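Local coordinates for serine-rich secreted cell wall anchored (LPXTG-motif ) protein (Lactobacillus reuteri ATCC 53608, PDB 5NXK) that probably serves as a surface adhesin of a gut bacterium, using a beta-solenoid binding region in microbe-host interactions, at residues 166-171 with 188-192. Residues are numbered along the deposited sequence; the frame is centred on the assembly and turned at random.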
loop_
_atom_site.group_PDB
_atom_site.type_symbol
_atom_site.label_atom_id
_atom_site.label_comp_id
_atom_site.label_asym_id
_atom_site.label_seq_id
_atom_site.Cartn_x
_atom_site.Cartn_y
_atom_site.Cartn_z
ATOM N N SER A 166 2.191 -5.161 5.109
ATOM C CA SER A 166 2.774 -6.469 5.355
ATOM C C SER A 166 2.119 -7.608 4.569
ATOM O O SER A 166 2.819 -8.432 3.965
ATOM C CB SER A 166 2.723 -6.778 6.853
ATOM O OG SER A 166 3.453 -7.958 7.127
ATOM N N ASN A 167 0.791 -7.679 4.581
ATOM C CA ASN A 167 0.138 -8.923 4.146
ATOM C C ASN A 167 -0.706 -8.882 2.891
ATOM O O ASN A 167 -0.736 -9.863 2.141
ATOM C CB ASN A 167 -0.730 -9.466 5.275
ATOM C CG ASN A 167 0.058 -9.663 6.537
ATOM O OD1 ASN A 167 -0.090 -8.893 7.483
ATOM N ND2 ASN A 167 0.941 -10.663 6.547
ATOM N N ALA A 168 -1.457 -7.808 2.684
ATOM C CA ALA A 168 -2.301 -7.798 1.490
ATOM C C ALA A 168 -2.571 -6.420 0.929
ATOM O O ALA A 168 -2.863 -5.488 1.668
ATOM C CB ALA A 168 -3.618 -8.501 1.783
ATOM N N ILE A 169 -2.443 -6.284 -0.382
ATOM C CA ILE A 169 -2.976 -5.107 -1.065
ATOM C C ILE A 169 -3.968 -5.621 -2.105
ATOM O O ILE A 169 -3.605 -6.378 -3.011
ATOM C CB ILE A 169 -1.871 -4.266 -1.718
ATOM C CG1 ILE A 169 -0.901 -3.739 -0.658
ATOM C CG2 ILE A 169 -2.454 -3.090 -2.485
ATOM C CD1 ILE A 169 0.277 -3.029 -1.267
ATOM N N ASN A 170 -5.229 -5.239 -1.952
ATOM C CA ASN A 170 -6.272 -5.754 -2.828
ATOM C C ASN A 170 -6.834 -4.621 -3.668
ATOM O O ASN A 170 -7.369 -3.666 -3.128
ATOM C CB ASN A 170 -7.409 -6.386 -2.014
ATOM C CG ASN A 170 -6.940 -7.513 -1.116
ATOM O OD1 ASN A 170 -6.270 -8.444 -1.562
ATOM N ND2 ASN A 170 -7.286 -7.425 0.174
ATOM N N ILE A 171 -6.758 -4.746 -4.981
ATOM C CA ILE A 171 -7.427 -3.809 -5.873
ATOM C C ILE A 171 -8.816 -4.374 -6.101
ATOM O O ILE A 171 -8.978 -5.463 -6.649
ATOM C CB ILE A 171 -6.682 -3.609 -7.217
ATOM C CG1 ILE A 171 -5.412 -2.767 -7.036
ATOM C CG2 ILE A 171 -7.556 -2.860 -8.210
ATOM C CD1 ILE A 171 -4.335 -3.372 -6.172
ATOM N N MET A 188 5.160 -1.294 -4.430
ATOM C CA MET A 188 4.467 -2.049 -3.374
ATOM C C MET A 188 5.434 -3.035 -2.752
ATOM O O MET A 188 5.930 -3.924 -3.439
ATOM C CB MET A 188 3.269 -2.818 -3.925
ATOM C CG MET A 188 2.131 -1.967 -4.462
ATOM S SD MET A 188 0.855 -3.036 -5.191
ATOM C CE MET A 188 -0.409 -1.829 -5.582
ATOM N N TRP A 189 5.699 -2.893 -1.459
ATOM C CA TRP A 189 6.581 -3.815 -0.773
ATOM C C TRP A 189 5.796 -4.492 0.338
ATOM O O TRP A 189 5.416 -3.851 1.314
ATOM C CB TRP A 189 7.805 -3.091 -0.187
ATOM C CG TRP A 189 8.898 -4.016 0.262
ATOM C CD1 TRP A 189 8.856 -5.379 0.296
ATOM C CD2 TRP A 189 10.215 -3.646 0.702
ATOM N NE1 TRP A 189 10.052 -5.878 0.738
ATOM C CE2 TRP A 189 10.904 -4.838 0.990
ATOM C CE3 TRP A 189 10.872 -2.422 0.884
ATOM C CZ2 TRP A 189 12.223 -4.845 1.453
ATOM C CZ3 TRP A 189 12.182 -2.434 1.337
ATOM C CH2 TRP A 189 12.843 -3.634 1.616
ATOM N N LEU A 190 5.557 -5.789 0.177
ATOM C CA LEU A 190 4.819 -6.565 1.161
ATOM C C LEU A 190 5.791 -7.563 1.763
ATOM O O LEU A 190 6.298 -8.447 1.073
ATOM C CB LEU A 190 3.618 -7.278 0.543
ATOM C CG LEU A 190 2.524 -6.421 -0.116
ATOM C CD1 LEU A 190 2.865 -6.070 -1.566
ATOM C CD2 LEU A 190 1.152 -7.099 -0.021
ATOM N N LEU A 191 6.059 -7.391 3.051
ATOM C CA LEU A 191 7.063 -8.178 3.758
ATOM C C LEU A 191 6.477 -8.709 5.066
ATOM O O LEU A 191 5.743 -7.998 5.753
ATOM C CB LEU A 191 8.310 -7.314 4.038
ATOM C CG LEU A 191 9.525 -7.912 4.765
ATOM C CD1 LEU A 191 10.835 -7.299 4.224
ATOM C CD2 LEU A 191 9.422 -7.717 6.296
ATOM N N THR A 192 6.789 -9.950 5.414
ATOM C CA THR A 192 6.499 -10.419 6.765
ATOM C C THR A 192 7.814 -10.777 7.437
ATOM O O THR A 192 8.750 -11.227 6.795
ATOM C CB THR A 192 5.547 -11.638 6.786
ATOM O OG1 THR A 192 6.238 -12.795 6.286
ATOM C CG2 THR A 192 4.319 -11.383 5.907
#
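Two walls of a right-handed beta-solenoid, the pectate lyase-like fold, face each other across its hydrophobic interior where Ile169 of strand 168-171 meets Met188 and Leu190 of strand 186-191. The strands belong to different parallel sheets, and the axes of their short segments pass 8.4 Å apart at 137°, so side chains rather than backbone bonds fill the gap. Ile169 suits this place because its branched chain spreads over two partners: CD1 rests on CG of Met188 at 3.8 Å and CG2 reaches CE of the same methionine, while CG1 lies beside CD2 of Leu190. Unbranched and extended beyond CG, Met188 runs past Ile169 far enough for its terminal methyl also to approach CD1 of Ile171. Leu190 brings its CD2 methyl within 3.7 Å of the backbone N of Ile169, and its CB lies against the carbonyl O of Ser166, an oxygen that is hydrogen-bonded to Ser201 OG.

At the turn end polar groups take over. Asn167 is held to neighbouring coils, OD1 by Lys122 N and ND2 by Ile200 O, and the CG2 methyl of Thr192 packs on that amide nitrogen at 3.5 Å. Ser166, small enough to sit against the other backbone, has OG anti to its own N (chi1 -172°); from there OG donates a 2.7 Å hydrogen bond to Leu191 O, tilted 25° from the carbonyl plane.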